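Local coordinates for protein cell divisionFtsK/SpoIIIE (Thermomonospora curvata, PDB 4NH0) that has weak intrinsic ATPase activity and forms part of the ESX (type VII) secretion system, which exports proteins from the cell, possibly as its translocase subunit, at residues 954-959 and 1142-1147; 922-927 and 1138-1143. All blocks are in the same frame, centred on the assembly; numbering follows the deposited sequence.

Contact 1. Residues 954-959 and 1142-1147. With MG (magnesium ion), chain E; ATP (adenosine-5'-triphosphate), chain F.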
loop_
_atom_site.group_PDB
_atom_site.type_symbol
_atom_site.label_atom_id
_atom_site.label_comp_id
_atom_site.label_asym_id
_atom_site.label_seq_id
_atom_site.Cartn_x
_atom_site.Cartn_y
_atom_site.Cartn_z
ATOM N N LYS A 954 9.587 -43.682 14.486
ATOM C CA LYS A 954 10.502 -44.071 15.555
ATOM C C LYS A 954 11.452 -45.172 15.098
ATOM O O LYS A 954 12.666 -44.981 15.086
ATOM C CB LYS A 954 9.727 -44.532 16.793
ATOM C CG LYS A 954 8.929 -43.439 17.483
ATOM C CD LYS A 954 7.932 -44.023 18.474
ATOM C CE LYS A 954 6.603 -44.327 17.802
ATOM N NZ LYS A 954 6.580 -45.663 17.148
ATOM N N SER A 955 10.901 -46.310 14.720
ATOM C CA SER A 955 11.694 -47.468 14.315
ATOM C C SER A 955 12.627 -47.151 13.150
ATOM O O SER A 955 13.750 -47.648 13.094
ATOM C CB SER A 955 10.778 -48.634 13.939
ATOM O OG SER A 955 9.909 -48.968 15.006
ATOM N N ASN A 956 12.155 -46.324 12.224
ATOM C CA ASN A 956 12.964 -45.914 11.085
ATOM C C ASN A 956 14.174 -45.099 11.515
ATOM O O ASN A 956 15.281 -45.302 11.019
ATOM C CB ASN A 956 12.126 -45.107 10.095
ATOM C CG ASN A 956 12.956 -44.525 8.971
ATOM O OD1 ASN A 956 13.222 -45.192 7.972
ATOM N ND2 ASN A 956 13.372 -43.275 9.129
ATOM N N LEU A 957 13.953 -44.170 12.439
ATOM C CA LEU A 957 15.028 -43.337 12.961
ATOM C C LEU A 957 16.049 -44.185 13.705
ATOM O O LEU A 957 17.245 -43.906 13.672
ATOM C CB LEU A 957 14.467 -42.254 13.883
ATOM C CG LEU A 957 15.492 -41.393 14.620
ATOM C CD1 LEU A 957 16.381 -40.655 13.636
ATOM C CD2 LEU A 957 14.798 -40.419 15.551
ATOM N N LEU A 958 15.568 -45.228 14.371
ATOM C CA LEU A 958 16.436 -46.116 15.131
ATOM C C LEU A 958 17.337 -46.922 14.205
ATOM O O LEU A 958 18.508 -47.145 14.505
ATOM C CB LEU A 958 15.609 -47.051 16.013
ATOM C CG LEU A 958 15.359 -46.580 17.447
ATOM C CD1 LEU A 958 16.649 -46.596 18.234
ATOM C CD2 LEU A 958 14.759 -45.191 17.467
ATOM N N ARG A 959 16.786 -47.355 13.078
ATOM C CA ARG A 959 17.564 -48.083 12.085
ATOM C C ARG A 959 18.539 -47.149 11.378
ATOM O O ARG A 959 19.640 -47.554 11.007
ATOM C CB ARG A 959 16.642 -48.767 11.073
ATOM C CG ARG A 959 15.938 -49.996 11.627
ATOM C CD ARG A 959 15.089 -50.696 10.576
ATOM N NE ARG A 959 13.745 -50.132 10.482
ATOM C CZ ARG A 959 13.296 -49.436 9.444
ATOM N NH1 ARG A 959 14.082 -49.219 8.400
ATOM N NH2 ARG A 959 12.058 -48.963 9.447
ATOM N N THR A 1142 13.590 -35.829 9.880
ATOM C CA THR A 1142 14.464 -36.995 9.868
ATOM C C THR A 1142 14.440 -37.687 8.510
ATOM O O THR A 1142 13.498 -37.525 7.736
ATOM C CB THR A 1142 14.077 -38.003 10.962
ATOM O OG1 THR A 1142 12.702 -38.371 10.815
ATOM C CG2 THR A 1142 14.286 -37.395 12.333
ATOM N N ALA A 1143 15.484 -38.460 8.232
ATOM C CA ALA A 1143 15.638 -39.096 6.931
ATOM C C ALA A 1143 14.997 -40.478 6.881
ATOM O O ALA A 1143 14.948 -41.187 7.883
ATOM C CB ALA A 1143 17.105 -39.190 6.567
ATOM N N TYR A 1144 14.513 -40.853 5.702
ATOM C CA TYR A 1144 13.866 -42.144 5.506
ATOM C C TYR A 1144 14.840 -43.177 4.952
ATOM O O TYR A 1144 15.539 -42.921 3.973
ATOM C CB TYR A 1144 12.663 -41.999 4.573
ATOM C CG TYR A 1144 11.981 -43.305 4.237
ATOM C CD1 TYR A 1144 11.241 -43.989 5.191
ATOM C CD2 TYR A 1144 12.067 -43.849 2.963
ATOM C CE1 TYR A 1144 10.613 -45.181 4.889
ATOM C CE2 TYR A 1144 11.442 -45.041 2.652
ATOM C CZ TYR A 1144 10.716 -45.702 3.619
ATOM O OH TYR A 1144 10.092 -46.889 3.315
ATOM N N ARG A 1145 14.880 -44.343 5.585
ATOM C CA ARG A 1145 15.783 -45.412 5.176
ATOM C C ARG A 1145 15.007 -46.644 4.727
ATOM O O ARG A 1145 14.369 -47.311 5.540
ATOM C CB ARG A 1145 16.729 -45.772 6.322
ATOM C CG ARG A 1145 17.659 -46.932 6.025
ATOM C CD ARG A 1145 18.542 -47.241 7.221
ATOM N NE ARG A 1145 19.468 -48.336 6.957
ATOM C CZ ARG A 1145 19.165 -49.621 7.103
ATOM N NH1 ARG A 1145 17.954 -49.976 7.507
ATOM N NH2 ARG A 1145 20.071 -50.552 6.842
ATOM N N GLU A 1146 15.066 -46.945 3.433
ATOM C CA GLU A 1146 14.339 -48.085 2.887
ATOM C C GLU A 1146 14.898 -49.408 3.393
ATOM O O GLU A 1146 16.060 -49.491 3.790
ATOM C CB GLU A 1146 14.368 -48.063 1.357
ATOM C CG GLU A 1146 13.060 -47.625 0.707
ATOM C CD GLU A 1146 11.949 -48.663 0.820
ATOM O OE1 GLU A 1146 12.156 -49.714 1.463
ATOM O OE2 GLU A 1146 10.861 -48.422 0.256
ATOM N N SER A 1147 14.052 -50.435 3.364
ATOM C CA SER A 1147 14.402 -51.773 3.836
ATOM C C SER A 1147 14.894 -51.746 5.280
ATOM O O SER A 1147 14.202 -51.251 6.169
ATOM C CB SER A 1147 15.462 -52.406 2.930
ATOM O OG SER A 1147 14.956 -52.612 1.622
HETATM MG MG MG E . 7.831 -48.747 15.796
HETATM P PG ATP F . 4.975 -48.128 15.222
HETATM O O1G ATP F . 5.192 -49.133 14.118
HETATM O O2G ATP F . 3.529 -47.887 15.578
HETATM O O3G ATP F . 5.890 -48.316 16.406
HETATM P PB ATP F . 6.961 -46.569 14.036
HETATM O O1B ATP F . 7.647 -47.910 14.046
HETATM O O2B ATP F . 7.581 -45.408 14.763
HETATM O O3B ATP F . 5.458 -46.734 14.580
HETATM P PA ATP F . 7.840 -46.531 11.405
HETATM O O1A ATP F . 9.139 -45.833 11.716
HETATM O O2A ATP F . 7.819 -48.035 11.288
HETATM O O3A ATP F . 6.765 -46.094 12.515
HETATM O "O5'" ATP F . 7.231 -45.894 10.064
HETATM C "C5'" ATP F . 5.841 -45.997 9.774
HETATM C "C4'" ATP F . 5.583 -45.282 8.457
HETATM O "O4'" ATP F . 6.127 -43.964 8.529
HETATM C "C3'" ATP F . 6.268 -45.996 7.306
HETATM O "O3'" ATP F . 5.287 -46.490 6.390
HETATM C "C2'" ATP F . 7.136 -44.960 6.622
HETATM O "O2'" ATP F . 6.744 -44.828 5.254
HETATM C "C1'" ATP F . 6.891 -43.656 7.362
HETATM N N9 ATP F . 8.184 -43.045 7.761
HETATM C C8 ATP F . 9.023 -43.528 8.695
HETATM N N7 ATP F . 10.118 -42.739 8.826
HETATM C C5 ATP F . 9.989 -41.722 7.957
HETATM C C6 ATP F . 10.787 -40.533 7.582
HETATM N N6 ATP F . 11.975 -40.271 8.177
HETATM N N1 ATP F . 10.293 -39.720 6.624
HETATM C C2 ATP F . 9.116 -39.971 6.026
HETATM N N3 ATP F . 8.340 -41.030 6.317
HETATM C C4 ATP F . 8.714 -41.929 7.257
HETATM O O HOH W 1 9.331 -48.378 17.070
HETATM O O HOH W 2 8.170 -50.415 14.715
#
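At the ATP site of the third FtsK domain, N956, just past the Walker A lysine and serine, ties the helix to A1143 and R1145 near the C-terminus. The N956 side-chain amide is used at both ends: N956 ND2 donates to A1143 O at 2.9 Å, with that oxygen lying almost in the amide plane. N956 OD1 takes R1145 N on a lone pair in its carbonyl plane at 3.0 Å, nearly straight at 168°. Two bonds therefore fix the rotation of the amide, which a CG anti to the backbone N (chi1 174°) carries out from the helix toward the strand.

Both segments grip the nucleotide. K954 NZ lies 2.6 Å from ATP O2B and also bonds O3B, its chain curling back through bent chi3 and chi4. S955 OG ligates magnesium at 2.2 Å beside ATP O3G, O1B and two waters, and is hydrogen-bonded to D1045. From the strand, T1142 O accepts ATP N6 at 3.2 Å, while Y1144 CB sits 3.8 Å from ATP C6, so the backbone accepts the adenine amino group and the tyrosine flanks the base.

Further along, R959 NH1 makes a weak bond to R1145 O. The two arginines bring their NH1 atoms within 4.0 Å, a proximity probably eased by the salt bridge from R1145 to D987. Helix 954-968 crosses strand 1136-1144 almost perpendicularly (87° between the segment axes), with L957 and T1142 both leaning on L1103 of strand 1102-1104 and A1143 touching L960 of the same helix.

Contact 2. Residues 922-927 and 1138-1143; sequences IPIGID and RLIQTA. With ATP (adenosine-5'-triphosphate), chain F.
An antiparallel pairing of strands 922-927 and 1136-1144, part of the mixed sheet of the third FtsK domain, brings I926 against Q1141 as a hydrogen-bonded pair. Q1141 N reaches I926 O at 2.7 Å, and I926 N returns the bond to Q1141 O. A1143 N adds a bond to I924 O at 3.0 Å. G925 with T1142 and D927 with I1140 are the non-hydrogen-bonded pairs on either side of I926 and Q1141.

On the face holding D927 and I1140, I1140 CG2 packs on D927 CB at 3.8 Å, and the CD1 atoms of I1140 and I924 meet at 4.1 Å, their side chains at about a right angle. D927 CG stands between its backbone N and carbonyl carbon (chi1 53°), which brings OD2 to the guanidinium edge of R1138. There D927 OD2 forms a salt bridge to R1138 NH1 at 3.6 Å, the two planar groups turned 59° apart. With a leucine in place of R1138, D927 OD2 would probably be left without its charged mate on this strand.

D927 OD1 is bound separately by S932 N, so the carboxylate is shared between turn and strand. The long ion pair, made through one carboxylate oxygen and NH1, implies a modest charge attraction added to a pairing held mainly by backbone bonds and aliphatic contact.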
loop_
_atom_site.group_PDB
_atom_site.type_symbol
_atom_site.label_atom_id
_atom_site.label_comp_id
_atom_site.label_asym_id
_atom_site.label_seq_id
_atom_site.Cartn_x
_atom_site.Cartn_y
_atom_site.Cartn_z
ATOM N N ILE A 922 26.978 -38.465 13.191
ATOM C CA ILE A 922 25.944 -39.148 12.427
ATOM C C ILE A 922 24.776 -38.222 12.110
ATOM O O ILE A 922 24.012 -37.857 13.000
ATOM C CB ILE A 922 25.408 -40.376 13.182
ATOM C CG1 ILE A 922 26.562 -41.242 13.687
ATOM C CG2 ILE A 922 24.477 -41.181 12.295
ATOM C CD1 ILE A 922 26.122 -42.400 14.549
ATOM N N PRO A 923 24.634 -37.839 10.834
ATOM C CA PRO A 923 23.498 -37.016 10.414
ATOM C C PRO A 923 22.194 -37.798 10.494
ATOM O O PRO A 923 22.158 -38.961 10.100
ATOM C CB PRO A 923 23.840 -36.658 8.967
ATOM C CG PRO A 923 24.719 -37.764 8.511
ATOM C CD PRO A 923 25.529 -38.159 9.710
ATOM N N ILE A 924 21.142 -37.169 11.007
ATOM C CA ILE A 924 19.853 -37.835 11.141
ATOM C C ILE A 924 18.778 -37.124 10.331
ATOM O O ILE A 924 17.689 -37.656 10.127
ATOM C CB ILE A 924 19.408 -37.915 12.612
ATOM C CG1 ILE A 924 19.250 -36.512 13.199
ATOM C CG2 ILE A 924 20.403 -38.723 13.425
ATOM C CD1 ILE A 924 18.812 -36.503 14.643
ATOM N N GLY A 925 19.090 -35.920 9.866
ATOM C CA GLY A 925 18.158 -35.157 9.061
ATOM C C GLY A 925 18.573 -33.710 8.902
ATOM O O GLY A 925 19.697 -33.339 9.234
ATOM N N ILE A 926 17.662 -32.892 8.389
ATOM C CA ILE A 926 17.925 -31.470 8.209
ATOM C C ILE A 926 16.880 -30.633 8.939
ATOM O O ILE A 926 15.731 -31.048 9.079
ATOM C CB ILE A 926 17.944 -31.081 6.718
ATOM C CG1 ILE A 926 16.594 -31.379 6.065
ATOM C CG2 ILE A 926 19.056 -31.820 5.993
ATOM C CD1 ILE A 926 16.508 -30.949 4.622
ATOM N N ASP A 927 17.285 -29.457 9.407
ATOM C CA ASP A 927 16.392 -28.597 10.172
ATOM C C ASP A 927 15.576 -27.681 9.271
ATOM O O ASP A 927 15.833 -27.587 8.076
ATOM C CB ASP A 927 17.184 -27.767 11.185
ATOM C CG ASP A 927 18.326 -26.995 10.552
ATOM O OD1 ASP A 927 18.382 -26.909 9.308
ATOM O OD2 ASP A 927 19.174 -26.467 11.301
ATOM N N ARG A 1138 14.792 -27.137 18.092
ATOM C CA ARG A 1138 14.890 -26.874 16.665
ATOM C C ARG A 1138 14.046 -27.865 15.875
ATOM O O ARG A 1138 14.160 -29.074 16.066
ATOM C CB ARG A 1138 16.350 -26.945 16.224
ATOM C CG ARG A 1138 16.645 -26.323 14.876
ATOM C CD ARG A 1138 18.062 -26.660 14.450
ATOM N NE ARG A 1138 18.879 -27.071 15.587
ATOM C CZ ARG A 1138 20.068 -27.652 15.480
ATOM N NH1 ARG A 1138 20.584 -27.898 14.285
ATOM N NH2 ARG A 1138 20.742 -27.994 16.570
ATOM N N LEU A 1139 13.195 -27.351 14.994
ATOM C CA LEU A 1139 12.348 -28.207 14.173
ATOM C C LEU A 1139 13.142 -28.811 13.022
ATOM O O LEU A 1139 13.710 -28.089 12.203
ATOM C CB LEU A 1139 11.152 -27.423 13.634
ATOM C CG LEU A 1139 10.204 -28.205 12.724
ATOM C CD1 LEU A 1139 9.612 -29.390 13.459
ATOM C CD2 LEU A 1139 9.106 -27.303 12.191
ATOM N N ILE A 1140 13.187 -30.138 12.968
ATOM C CA ILE A 1140 13.930 -30.835 11.926
ATOM C C ILE A 1140 13.077 -31.877 11.213
ATOM O O ILE A 1140 11.961 -32.174 11.630
ATOM C CB ILE A 1140 15.178 -31.542 12.490
ATOM C CG1 ILE A 1140 14.776 -32.794 13.271
ATOM C CG2 ILE A 1140 15.994 -30.595 13.350
ATOM C CD1 ILE A 1140 15.939 -33.687 13.627
ATOM N N GLN A 1141 13.619 -32.425 10.131
ATOM C CA GLN A 1141 12.986 -33.523 9.411
ATOM C C GLN A 1141 13.957 -34.690 9.303
ATOM O O GLN A 1141 15.025 -34.558 8.714
ATOM C CB GLN A 1141 12.537 -33.074 8.021
ATOM C CG GLN A 1141 12.092 -34.211 7.119
ATOM C CD GLN A 1141 10.700 -34.705 7.440
ATOM O OE1 GLN A 1141 9.874 -33.965 7.971
ATOM N NE2 GLN A 1141 10.432 -35.964 7.119
ATOM N N THR A 1142 13.590 -35.829 9.880
ATOM C CA THR A 1142 14.464 -36.995 9.868
ATOM C C THR A 1142 14.440 -37.687 8.510
ATOM O O THR A 1142 13.498 -37.525 7.736
ATOM C CB THR A 1142 14.077 -38.003 10.962
ATOM O OG1 THR A 1142 12.702 -38.371 10.815
ATOM C CG2 THR A 1142 14.286 -37.395 12.333
ATOM N N ALA A 1143 15.484 -38.460 8.232
ATOM C CA ALA A 1143 15.638 -39.096 6.931
ATOM C C ALA A 1143 14.997 -40.478 6.881
ATOM O O ALA A 1143 14.948 -41.187 7.883
ATOM C CB ALA A 1143 17.105 -39.190 6.567
HETATM P PG ATP F . 4.975 -48.128 15.222
HETATM O O1G ATP F . 5.192 -49.133 14.118
HETATM O O2G ATP F . 3.529 -47.887 15.578
HETATM O O3G ATP F . 5.890 -48.316 16.406
HETATM P PB ATP F . 6.961 -46.569 14.036
HETATM O O1B ATP F . 7.647 -47.910 14.046
HETATM O O2B ATP F . 7.581 -45.408 14.763
HETATM O O3B ATP F . 5.458 -46.734 14.580
HETATM P PA ATP F . 7.840 -46.531 11.405
HETATM O O1A ATP F . 9.139 -45.833 11.716
HETATM O O2A ATP F . 7.819 -48.035 11.288
HETATM O O3A ATP F . 6.765 -46.094 12.515
HETATM O "O5'" ATP F . 7.231 -45.894 10.064
HETATM C "C5'" ATP F . 5.841 -45.997 9.774
HETATM C "C4'" ATP F . 5.583 -45.282 8.457
HETATM O "O4'" ATP F . 6.127 -43.964 8.529
HETATM C "C3'" ATP F . 6.268 -45.996 7.306
HETATM O "O3'" ATP F . 5.287 -46.490 6.390
HETATM C "C2'" ATP F . 7.136 -44.960 6.622
HETATM O "O2'" ATP F . 6.744 -44.828 5.254
HETATM C "C1'" ATP F . 6.891 -43.656 7.362
HETATM N N9 ATP F . 8.184 -43.045 7.761
HETATM C C8 ATP F . 9.023 -43.528 8.695
HETATM N N7 ATP F . 10.118 -42.739 8.826
HETATM C C5 ATP F . 9.989 -41.722 7.957
HETATM C C6 ATP F . 10.787 -40.533 7.582
HETATM N N6 ATP F . 11.975 -40.271 8.177
HETATM N N1 ATP F . 10.293 -39.720 6.624
HETATM C C2 ATP F . 9.116 -39.971 6.026
HETATM N N3 ATP F . 8.340 -41.030 6.317
HETATM C C4 ATP F . 8.714 -41.929 7.257
#

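How the contacts relate
Strand 1136-1144 serves both contacts, sharing T1142 and A1143, and the centres lie 12 Å apart. In contact 2 it is a sheet member, its backbone paired with strand 922-927 in a buried setting; in contact 1 its end meets a helix instead, and the setting is only partly buried, with S1147 exposed. The chemistry changes accordingly: main-chain bonds, isoleucine packing and one salt bridge give way to a side-chain amide, a pair of neighbouring arginines, and a phosphate and magnesium site. A1143 spans the two, its N bonded toward contact 2 and its O toward contact 1. L957 CD1 also packs 4.2 Å from I924 CB, joining the helix directly to the neighbouring strand.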